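Separin (Saccharomyces cerevisiae, PDB 5U1T) cleaves the MCD1/SCC1 subunit of cohesin at the onset of anaphase as a caspase-like cysteine protease, and is held inactive by securin for most of the cell cycle. Local coordinates at residues K1535-D1538 with K1539-E1543; S1427-K1430 with G1431-K1435; S1561-V1564 with S1565-V1568; L1187-I1190 with I1191-N1195. All coordinates share one frame; numbering follows the deposited sequence.

Contact 1: residues K1535-D1538 with K1539-E1543; sequences KDID and KFSEE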
loop_
_atom_site.group_PDB
_atom_site.type_symbol
_atom_site.label_atom_id
_atom_site.label_comp_id
_atom_site.label_asym_id
_atom_site.label_seq_id
_atom_site.Cartn_x
_atom_site.Cartn_y
_atom_site.Cartn_z
ATOM N N LYS A 1535 38.401 -33.481 26.432
ATOM C CA LYS A 1535 39.692 -34.164 26.636
ATOM C C LYS A 1535 40.401 -34.483 25.320
ATOM O O LYS A 1535 41.600 -34.235 25.183
ATOM C CB LYS A 1535 39.525 -35.460 27.440
ATOM C CG LYS A 1535 39.112 -35.244 28.873
ATOM C CD LYS A 1535 38.949 -36.547 29.617
ATOM C CE LYS A 1535 39.151 -36.294 31.096
ATOM N NZ LYS A 1535 40.514 -35.725 31.314
ATOM N N ASP A 1536 39.657 -35.024 24.360
ATOM C CA ASP A 1536 40.225 -35.436 23.077
ATOM C C ASP A 1536 40.703 -34.264 22.227
ATOM O O ASP A 1536 41.768 -34.323 21.609
ATOM C CB ASP A 1536 39.198 -36.247 22.296
ATOM C CG ASP A 1536 39.571 -37.687 22.185
ATOM O OD1 ASP A 1536 40.543 -38.112 22.856
ATOM O OD2 ASP A 1536 38.888 -38.395 21.417
ATOM N N ILE A 1537 39.904 -33.203 22.187
ATOM C CA ILE A 1537 40.211 -32.077 21.318
ATOM C C ILE A 1537 41.414 -31.328 21.874
ATOM O O ILE A 1537 42.254 -30.833 21.115
ATOM C CB ILE A 1537 38.993 -31.121 21.152
ATOM C CG1 ILE A 1537 39.279 -30.055 20.088
ATOM C CG2 ILE A 1537 38.599 -30.477 22.482
ATOM C CD1 ILE A 1537 39.581 -30.615 18.727
ATOM N N ASP A 1538 41.506 -31.275 23.203
ATOM C CA ASP A 1538 42.622 -30.623 23.868
ATOM C C ASP A 1538 43.901 -31.428 23.719
ATOM O O ASP A 1538 44.979 -30.843 23.665
ATOM C CB ASP A 1538 42.307 -30.392 25.338
ATOM C CG ASP A 1538 41.283 -29.304 25.538
ATOM O OD1 ASP A 1538 41.005 -28.561 24.565
ATOM O OD2 ASP A 1538 40.758 -29.190 26.671
ATOM N N LYS A 1539 43.781 -32.760 23.657
ATOM C CA LYS A 1539 44.899 -33.612 23.248
ATOM C C LYS A 1539 45.387 -33.118 21.881
ATOM O O LYS A 1539 46.571 -32.849 21.701
ATOM C CB LYS A 1539 44.501 -35.097 23.167
ATOM C CG LYS A 1539 44.565 -35.900 24.469
ATOM C CD LYS A 1539 44.684 -37.409 24.167
ATOM C CE LYS A 1539 45.025 -38.260 25.405
ATOM N NZ LYS A 1539 43.920 -38.276 26.421
ATOM N N PHE A 1540 44.456 -32.967 20.942
ATOM C CA PHE A 1540 44.782 -32.531 19.591
ATOM C C PHE A 1540 45.409 -31.140 19.576
ATOM O O PHE A 1540 46.414 -30.913 18.910
ATOM C CB PHE A 1540 43.523 -32.570 18.699
ATOM C CG PHE A 1540 43.696 -31.898 17.362
ATOM C CD1 PHE A 1540 44.300 -32.562 16.310
ATOM C CD2 PHE A 1540 43.261 -30.599 17.161
ATOM C CE1 PHE A 1540 44.471 -31.941 15.086
ATOM C CE2 PHE A 1540 43.427 -29.973 15.944
ATOM C CZ PHE A 1540 44.028 -30.640 14.908
ATOM N N SER A 1541 44.812 -30.206 20.298
ATOM C CA SER A 1541 45.339 -28.845 20.357
ATOM C C SER A 1541 46.765 -28.802 20.895
ATOM O O SER A 1541 47.635 -28.157 20.305
ATOM C CB SER A 1541 44.444 -27.963 21.223
ATOM O OG SER A 1541 43.139 -27.920 20.689
ATOM N N GLU A 1542 46.985 -29.483 22.017
ATOM C CA GLU A 1542 48.302 -29.586 22.639
ATOM C C GLU A 1542 49.309 -30.065 21.602
ATOM O O GLU A 1542 50.376 -29.475 21.430
ATOM C CB GLU A 1542 48.250 -30.542 23.841
ATOM C CG GLU A 1542 49.452 -30.517 24.788
ATOM C CD GLU A 1542 49.614 -31.838 25.541
ATOM O OE1 GLU A 1542 48.665 -32.657 25.504
ATOM O OE2 GLU A 1542 50.690 -32.070 26.148
ATOM N N GLU A 1543 48.937 -31.114 20.880
ATOM C CA GLU A 1543 49.801 -31.690 19.867
ATOM C C GLU A 1543 50.034 -30.745 18.689
ATOM O O GLU A 1543 51.136 -30.679 18.137
ATOM C CB GLU A 1543 49.207 -33.009 19.379
ATOM C CG GLU A 1543 50.079 -33.746 18.387
ATOM C CD GLU A 1543 51.395 -34.233 18.978
ATOM O OE1 GLU A 1543 51.559 -34.200 20.220
ATOM O OE2 GLU A 1543 52.268 -34.669 18.186
#

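Contact 2: residues S1427-K1430 with G1431-K1435; sequences SKFK and GMFQK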
loop_
_atom_site.group_PDB
_atom_site.type_symbol
_atom_site.label_atom_id
_atom_site.label_comp_id
_atom_site.label_asym_id
_atom_site.label_seq_id
_atom_site.Cartn_x
_atom_site.Cartn_y
_atom_site.Cartn_z
ATOM N N SER A 1427 42.560 -25.610 32.873
ATOM C CA SER A 1427 43.677 -26.192 33.630
ATOM C C SER A 1427 44.860 -26.538 32.744
ATOM O O SER A 1427 46.008 -26.263 33.103
ATOM C CB SER A 1427 43.243 -27.458 34.378
ATOM O OG SER A 1427 42.097 -27.232 35.178
ATOM N N LYS A 1428 44.579 -27.144 31.593
ATOM C CA LYS A 1428 45.639 -27.608 30.706
ATOM C C LYS A 1428 46.438 -26.474 30.085
ATOM O O LYS A 1428 47.659 -26.556 29.998
ATOM C CB LYS A 1428 45.073 -28.487 29.586
ATOM C CG LYS A 1428 44.508 -29.805 30.079
ATOM C CD LYS A 1428 43.938 -30.634 28.951
ATOM C CE LYS A 1428 43.401 -31.960 29.475
ATOM N NZ LYS A 1428 42.811 -32.784 28.382
ATOM N N PHE A 1429 45.764 -25.416 29.660
ATOM C CA PHE A 1429 46.433 -24.393 28.865
ATOM C C PHE A 1429 46.803 -23.139 29.645
ATOM O O PHE A 1429 47.562 -22.304 29.144
ATOM C CB PHE A 1429 45.559 -24.026 27.669
ATOM C CG PHE A 1429 45.452 -25.125 26.662
ATOM C CD1 PHE A 1429 46.458 -25.321 25.726
ATOM C CD2 PHE A 1429 44.369 -25.987 26.670
ATOM C CE1 PHE A 1429 46.371 -26.345 24.797
ATOM C CE2 PHE A 1429 44.276 -27.022 25.740
ATOM C CZ PHE A 1429 45.277 -27.198 24.802
ATOM N N LYS A 1430 46.273 -23.024 30.864
ATOM C CA LYS A 1430 46.566 -21.908 31.767
ATOM C C LYS A 1430 48.058 -21.618 31.754
ATOM O O LYS A 1430 48.478 -20.479 31.560
ATOM C CB LYS A 1430 46.083 -22.231 33.190
ATOM C CG LYS A 1430 46.057 -21.055 34.151
ATOM C CD LYS A 1430 45.319 -21.380 35.464
ATOM C CE LYS A 1430 43.845 -21.726 35.219
ATOM N NZ LYS A 1430 42.966 -21.380 36.385
ATOM N N GLY A 1431 48.841 -22.682 31.911
ATOM C CA GLY A 1431 50.291 -22.614 31.950
ATOM C C GLY A 1431 50.975 -21.898 30.800
ATOM O O GLY A 1431 51.531 -20.818 30.999
ATOM N N MET A 1432 50.943 -22.494 29.606
ATOM C CA MET A 1432 51.651 -21.943 28.445
ATOM C C MET A 1432 51.159 -20.551 28.018
ATOM O O MET A 1432 51.964 -19.695 27.640
ATOM C CB MET A 1432 51.551 -22.908 27.257
ATOM C CG MET A 1432 51.949 -22.299 25.921
ATOM S SD MET A 1432 51.559 -23.368 24.524
ATOM C CE MET A 1432 52.916 -24.536 24.624
ATOM N N PHE A 1433 49.850 -20.319 28.083
ATOM C CA PHE A 1433 49.296 -19.049 27.615
ATOM C C PHE A 1433 49.762 -17.883 28.485
ATOM O O PHE A 1433 50.221 -16.862 27.970
ATOM C CB PHE A 1433 47.761 -19.096 27.571
ATOM C CG PHE A 1433 47.208 -19.826 26.374
ATOM C CD1 PHE A 1433 48.055 -20.488 25.486
ATOM C CD2 PHE A 1433 45.843 -19.844 26.126
ATOM C CE1 PHE A 1433 47.544 -21.161 24.373
ATOM C CE2 PHE A 1433 45.330 -20.516 25.016
ATOM C CZ PHE A 1433 46.182 -21.172 24.141
ATOM N N GLN A 1434 49.658 -18.040 29.801
ATOM C CA GLN A 1434 50.033 -16.967 30.717
ATOM C C GLN A 1434 51.531 -16.687 30.635
ATOM O O GLN A 1434 51.987 -15.602 30.998
ATOM C CB GLN A 1434 49.641 -17.320 32.151
ATOM C CG GLN A 1434 50.537 -18.398 32.752
ATOM C CD GLN A 1434 50.137 -18.799 34.158
ATOM O OE1 GLN A 1434 49.012 -18.529 34.597
ATOM N NE2 GLN A 1434 51.061 -19.453 34.876
ATOM N N LYS A 1435 52.293 -17.676 30.173
ATOM C CA LYS A 1435 53.731 -17.521 29.995
ATOM C C LYS A 1435 54.030 -16.690 28.763
ATOM O O LYS A 1435 54.938 -15.868 28.758
ATOM C CB LYS A 1435 54.414 -18.879 29.872
ATOM C CG LYS A 1435 54.493 -19.656 31.161
ATOM C CD LYS A 1435 54.980 -21.063 30.878
ATOM C CE LYS A 1435 55.325 -21.824 32.151
ATOM N NZ LYS A 1435 55.627 -23.250 31.841
#

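Contact 3: residues S1561-V1564 with S1565-V1568; sequences SLSV and SYAV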
loop_
_atom_site.group_PDB
_atom_site.type_symbol
_atom_site.label_atom_id
_atom_site.label_comp_id
_atom_site.label_asym_id
_atom_site.label_seq_id
_atom_site.Cartn_x
_atom_site.Cartn_y
_atom_site.Cartn_z
ATOM N N SER A 1561 60.112 -26.570 12.444
ATOM C CA SER A 1561 58.722 -26.818 12.823
ATOM C C SER A 1561 57.874 -27.210 11.623
ATOM O O SER A 1561 58.294 -27.054 10.476
ATOM C CB SER A 1561 58.125 -25.592 13.501
ATOM O OG SER A 1561 58.892 -25.283 14.646
ATOM N N LEU A 1562 56.683 -27.730 11.901
ATOM C CA LEU A 1562 55.739 -28.090 10.843
ATOM C C LEU A 1562 54.825 -26.918 10.484
ATOM O O LEU A 1562 54.512 -26.063 11.319
ATOM C CB LEU A 1562 54.887 -29.305 11.253
ATOM C CG LEU A 1562 55.593 -30.633 11.543
ATOM C CD1 LEU A 1562 54.627 -31.738 11.953
ATOM C CD2 LEU A 1562 56.383 -31.057 10.336
ATOM N N SER A 1563 54.409 -26.896 9.222
ATOM C CA SER A 1563 53.338 -26.024 8.750
ATOM C C SER A 1563 52.013 -26.384 9.421
ATOM O O SER A 1563 51.857 -27.492 9.916
ATOM C CB SER A 1563 53.200 -26.136 7.233
ATOM O OG SER A 1563 52.679 -27.406 6.858
ATOM N N VAL A 1564 51.049 -25.463 9.412
ATOM C CA VAL A 1564 49.748 -25.714 10.032
ATOM C C VAL A 1564 49.098 -26.932 9.378
ATOM O O VAL A 1564 48.333 -27.654 10.013
ATOM C CB VAL A 1564 48.796 -24.466 9.937
ATOM C CG1 VAL A 1564 48.145 -24.356 8.554
ATOM C CG2 VAL A 1564 47.723 -24.514 11.013
ATOM N N SER A 1565 49.433 -27.176 8.117
ATOM C CA SER A 1565 48.856 -28.283 7.375
ATOM C C SER A 1565 49.382 -29.629 7.842
ATOM O O SER A 1565 48.620 -30.454 8.355
ATOM C CB SER A 1565 49.128 -28.108 5.886
ATOM O OG SER A 1565 48.355 -27.044 5.371
ATOM N N TYR A 1566 50.677 -29.857 7.647
ATOM C CA TYR A 1566 51.299 -31.090 8.114
ATOM C C TYR A 1566 51.053 -31.270 9.613
ATOM O O TYR A 1566 50.794 -32.387 10.071
ATOM C CB TYR A 1566 52.814 -31.111 7.819
ATOM C CG TYR A 1566 53.209 -31.244 6.349
ATOM C CD1 TYR A 1566 52.954 -32.412 5.629
ATOM C CD2 TYR A 1566 53.852 -30.207 5.692
ATOM C CE1 TYR A 1566 53.316 -32.528 4.275
ATOM C CE2 TYR A 1566 54.217 -30.316 4.354
ATOM C CZ TYR A 1566 53.950 -31.473 3.650
ATOM O OH TYR A 1566 54.327 -31.547 2.329
ATOM N N ALA A 1567 51.107 -30.171 10.370
ATOM C CA ALA A 1567 50.943 -30.232 11.823
ATOM C C ALA A 1567 49.573 -30.764 12.200
ATOM O O ALA A 1567 49.436 -31.486 13.179
ATOM C CB ALA A 1567 51.158 -28.875 12.452
ATOM N N VAL A 1568 48.558 -30.411 11.427
ATOM C CA VAL A 1568 47.221 -30.886 11.716
ATOM C C VAL A 1568 47.075 -32.376 11.395
ATOM O O VAL A 1568 46.598 -33.144 12.229
ATOM C CB VAL A 1568 46.162 -30.072 10.945
ATOM C CG1 VAL A 1568 44.835 -30.813 10.916
ATOM C CG2 VAL A 1568 45.995 -28.699 11.582
#

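Contact 4: residues L1187-I1190 with I1191-N1195; sequences LLSI and INESN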
loop_
_atom_site.group_PDB
_atom_site.type_symbol
_atom_site.label_atom_id
_atom_site.label_comp_id
_atom_site.label_asym_id
_atom_site.label_seq_id
_atom_site.Cartn_x
_atom_site.Cartn_y
_atom_site.Cartn_z
ATOM N N LEU A 1187 25.543 -38.950 7.047
ATOM C CA LEU A 1187 26.515 -38.148 7.779
ATOM C C LEU A 1187 25.871 -37.144 8.728
ATOM O O LEU A 1187 26.256 -37.044 9.901
ATOM C CB LEU A 1187 27.418 -37.404 6.795
ATOM C CG LEU A 1187 28.470 -36.491 7.409
ATOM C CD1 LEU A 1187 29.543 -37.307 8.104
ATOM C CD2 LEU A 1187 29.058 -35.594 6.355
ATOM N N LEU A 1188 24.916 -36.384 8.199
ATOM C CA LEU A 1188 24.164 -35.406 8.972
ATOM C C LEU A 1188 23.490 -36.080 10.163
ATOM O O LEU A 1188 23.502 -35.555 11.280
ATOM C CB LEU A 1188 23.124 -34.705 8.095
ATOM C CG LEU A 1188 23.632 -33.543 7.239
ATOM C CD1 LEU A 1188 22.526 -32.972 6.373
ATOM C CD2 LEU A 1188 24.245 -32.466 8.107
ATOM N N SER A 1189 22.922 -37.253 9.922
ATOM C CA SER A 1189 22.345 -38.033 10.995
ATOM C C SER A 1189 23.397 -38.330 12.082
ATOM O O SER A 1189 23.147 -38.080 13.260
ATOM C CB SER A 1189 21.746 -39.322 10.445
ATOM O OG SER A 1189 21.720 -40.326 11.448
ATOM N N ILE A 1190 24.566 -38.837 11.674
ATOM C CA ILE A 1190 25.689 -39.089 12.574
ATOM C C ILE A 1190 26.132 -37.830 13.304
ATOM O O ILE A 1190 26.241 -37.824 14.532
ATOM C CB ILE A 1190 26.915 -39.661 11.819
ATOM C CG1 ILE A 1190 26.628 -41.076 11.291
ATOM C CG2 ILE A 1190 28.143 -39.662 12.716
ATOM C CD1 ILE A 1190 27.585 -41.537 10.213
ATOM N N ILE A 1191 26.394 -36.769 12.541
ATOM C CA ILE A 1191 26.804 -35.485 13.106
ATOM C C ILE A 1191 25.792 -34.898 14.108
ATOM O O ILE A 1191 26.163 -34.517 15.227
ATOM C CB ILE A 1191 27.058 -34.454 12.001
ATOM C CG1 ILE A 1191 28.382 -34.749 11.310
ATOM C CG2 ILE A 1191 27.095 -33.048 12.579
ATOM C CD1 ILE A 1191 28.604 -33.916 10.089
ATOM N N ASN A 1192 24.519 -34.821 13.718
ATOM C CA ASN A 1192 23.494 -34.294 14.619
ATOM C C ASN A 1192 23.308 -35.161 15.866
ATOM O O ASN A 1192 22.853 -34.670 16.879
ATOM C CB ASN A 1192 22.160 -34.137 13.881
ATOM C CG ASN A 1192 22.221 -33.080 12.799
ATOM O OD1 ASN A 1192 22.844 -32.028 12.971
ATOM N ND2 ASN A 1192 21.585 -33.355 11.670
ATOM N N GLU A 1193 23.668 -36.441 15.805
ATOM C CA GLU A 1193 23.562 -37.311 16.976
ATOM C C GLU A 1193 24.732 -37.100 17.921
ATOM O O GLU A 1193 24.542 -36.917 19.120
ATOM C CB GLU A 1193 23.498 -38.786 16.575
ATOM C CG GLU A 1193 22.116 -39.278 16.143
ATOM C CD GLU A 1193 22.148 -40.699 15.579
ATOM O OE1 GLU A 1193 22.811 -41.572 16.193
ATOM O OE2 GLU A 1193 21.530 -40.943 14.519
ATOM N N SER A 1194 25.946 -37.159 17.385
ATOM C CA SER A 1194 27.127 -36.853 18.177
ATOM C C SER A 1194 27.040 -35.433 18.761
ATOM O O SER A 1194 27.396 -35.214 19.917
ATOM C CB SER A 1194 28.395 -37.009 17.339
ATOM O OG SER A 1194 29.540 -36.664 18.105
ATOM N N ASN A 1195 26.572 -34.480 17.960
ATOM C CA ASN A 1195 26.394 -33.112 18.436
ATOM C C ASN A 1195 25.536 -33.127 19.686
ATOM O O ASN A 1195 25.895 -32.555 20.722
ATOM C CB ASN A 1195 25.767 -32.235 17.361
ATOM C CG ASN A 1195 26.797 -31.530 16.514
ATOM O OD1 ASN A 1195 27.979 -31.673 16.737
ATOM N ND2 ASN A 1195 26.349 -30.773 15.531
#

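Contact 1: residues K1535-D1538 with K1539-E1543
Ser1541 grips the carbonyl oxygen of Ile1537 twice. Its backbone N donates to Ile1537 O at 2.8 Å, the usual bond of a helical turn, and its hydroxyl OG donates to the same Ile1537 O at 3.1 Å. The second donor arrives from above the carbonyl plane, 41° out of it, because OG lies beside the serine's own N (chi1 -60°) and so leans back over the preceding turn. Around this doubly used oxygen the helix is regular: Lys1539 N, Phe1540 N and Glu1542 N donate to the oxygens of Lys1535, Asp1536 and Asp1538.

The aspartate side chains find their polar partners beyond the turn. Asp1536 accepts from the backbone N of His1576 and of Leu1577, and Asp1538 OD2 is bonded to Thr1425 OG1. Packing is lighter. Ile1537 CD1 meets Phe1540 CD2 at 4.0 Å, approaching the ring obliquely, while the phenyl group runs on toward Val1568 and Ser1571 of helix 1564-1571. The Ile1537 side chain lies about 7 Å from that of Cys1497, the probable catalytic cysteine. With its hydroxyl turned onto a main-chain oxygen, Ser1541 presents its CB to Phe1429, so a polar residue can sit buried between helices.

Contact 2: residues S1427-K1430 with G1431-K1435
Phe1433 N donates to Phe1429 O at 3.2 Å, in a nearly straight bond with an N-H...O angle of 169°. One residue on, Gln1434 N repeats the pattern with Lys1430 O, also at 3.2 Å. These two bonds carry the helix past Gly1431, and they set the residues on its two flanks at the spacing of one turn.

On the inner flank the two phenylalanines come together obliquely, their ring centroids 5.8 Å apart and their planes at 36°. What comes over a face of the Phe1433 ring is the CB of Phe1429, 4.4 Å from Phe1433 CE2. Helix 1423-1436 is the connecting helix of a beta-alpha-beta unit between the parallel strands 1412-1416 and 1444-1447, and this aromatic pair is the side it lays on the sheet. Phe1433 rests on Met1414, Leu1416 and Val1467, and Phe1429 on Leu1416 and Ile1469. Phe1429 also touches the adjacent helix 1534-1548 at Asp1538.

The other flank is polar and more exposed. Gln1434 has its CG placed between its own backbone N and carbonyl carbon (chi1 73°), which folds the chain back over the preceding turn and lays CG over the carbonyl of Lys1430. Its amide oxygen OE1 then passes Lys1430 CG at 3.9 Å, the two side chains crossing at a slant. Lys1430 bends at its third torsion (chi3 -62°), and its NZ forms a salt bridge with Glu1426, one turn earlier on the same helix.

Contact 3: residues S1561-V1564 with S1565-V1568
Ser1563 and Tyr1566 meet at the start of helix 1564-1571. The hydroxyl of Ser1563 is held between that residue's own N and carbonyl carbon (chi1 70°), a torsion that brings OG round to the amides of the first turn, where Tyr1566 N donates to Ser1563 OG at 3.3 Å. The tyrosine ring lies obliquely beside the same oxygen. Meanwhile Ser1563 O takes the N-H of Ala1567 at 2.8 Å.

Ser1563 is thus the N-cap: its side chain receives an amide of the first turn, which has no earlier helical carbonyl to bond. The helix that starts here packs its valines on strands 1524-1528 and 1585-1589 of the six-stranded sheet, and Ala1567 and Val1568 also touch Leu1544 of helix 1534-1548.

Leu1562, just before the cap, turns its side chain toward the helix. Its CB lies 3.9 Å from Ala1567 CB, and its CD2 comes to 4.4 Å from Tyr1566 CB, so the leucine lies against the base of both residues. Val1564 and Val1568, one turn apart and joined by Val1568 N bonding to Val1564 O at 3.1 Å, both pack on Leu1526 and Ile1587, residues of neighbouring antiparallel strands.

Contact 4: residues L1187-I1190 with I1191-N1195
Leu1187 and Ile1191 make the apolar part of this helical turn. Ile1191 CD1 lies against the branch point of the leucine, 3.7 Å from Leu1187 CG, with both leucine methyls only slightly farther off. CG1 of the isoleucine sits beside its own backbone N (chi1 -75°) and CD1 extends on from it, which sends the chain back along the axis onto the earlier residue.

The backbone bonds are mostly straight. Ile1191 N donates to Leu1187 O at 2.7 Å and Asn1192 N to Leu1188 O at 2.7 Å, while Ser1194 N reaches Ile1190 O at an N-H...O angle of 177°. Glu1193 N is less well aimed: its bond to Ser1189 O, 3.1 Å long, is bent to 135°, and a weak second one goes to Ile1190 O.

Among polar side chains, Ser1189 OG gives a weak bond to Glu1193 OE2 at 3.1 Å. The stronger partner of that carboxylate is Arg1225, which makes a salt bridge with Glu1193 OE1 and also a weak bond to Ser1189 OG. Its positive charge probably favours the ionised glutamate.

The Ser1194 side chain lies about 9 Å from that of Cys1497, the probable catalytic cysteine. Helix 1180-1198 lies along helix 1209-1237, where Ile1190 packs on Met1226, Leu1187 on Leu1229 and Ser1194 bonds to Arg1219. Ile1191 and Asn1195 instead touch Trp1530 in the loop between strand 1524-1528 and helix 1534-1548, where Asn1195 OD1 accepts from Asp1531 N.

Overall arrangement
From the N terminus the order is contact 4, contact 2, contact 1, contact 3. Each spans adjoining residues, so none closes a long loop, and they follow in series without nesting or crossing. Contact 4 stands apart, its centre 21 Å from that of contact 1 and its nearest atoms about 10 Å away; its helix, which precedes the six-stranded sheet in sequence, joins helix 1209-1237 to the loop after strand 1524-1528. Contacts 2 and 3 lay side chains on the strands of that sheet. Contact 1 is the middle member: its helix 1534-1548 lies between helix 1423-1436 and helix 1564-1571 and touches both. Contacts 2 and 3 do not meet.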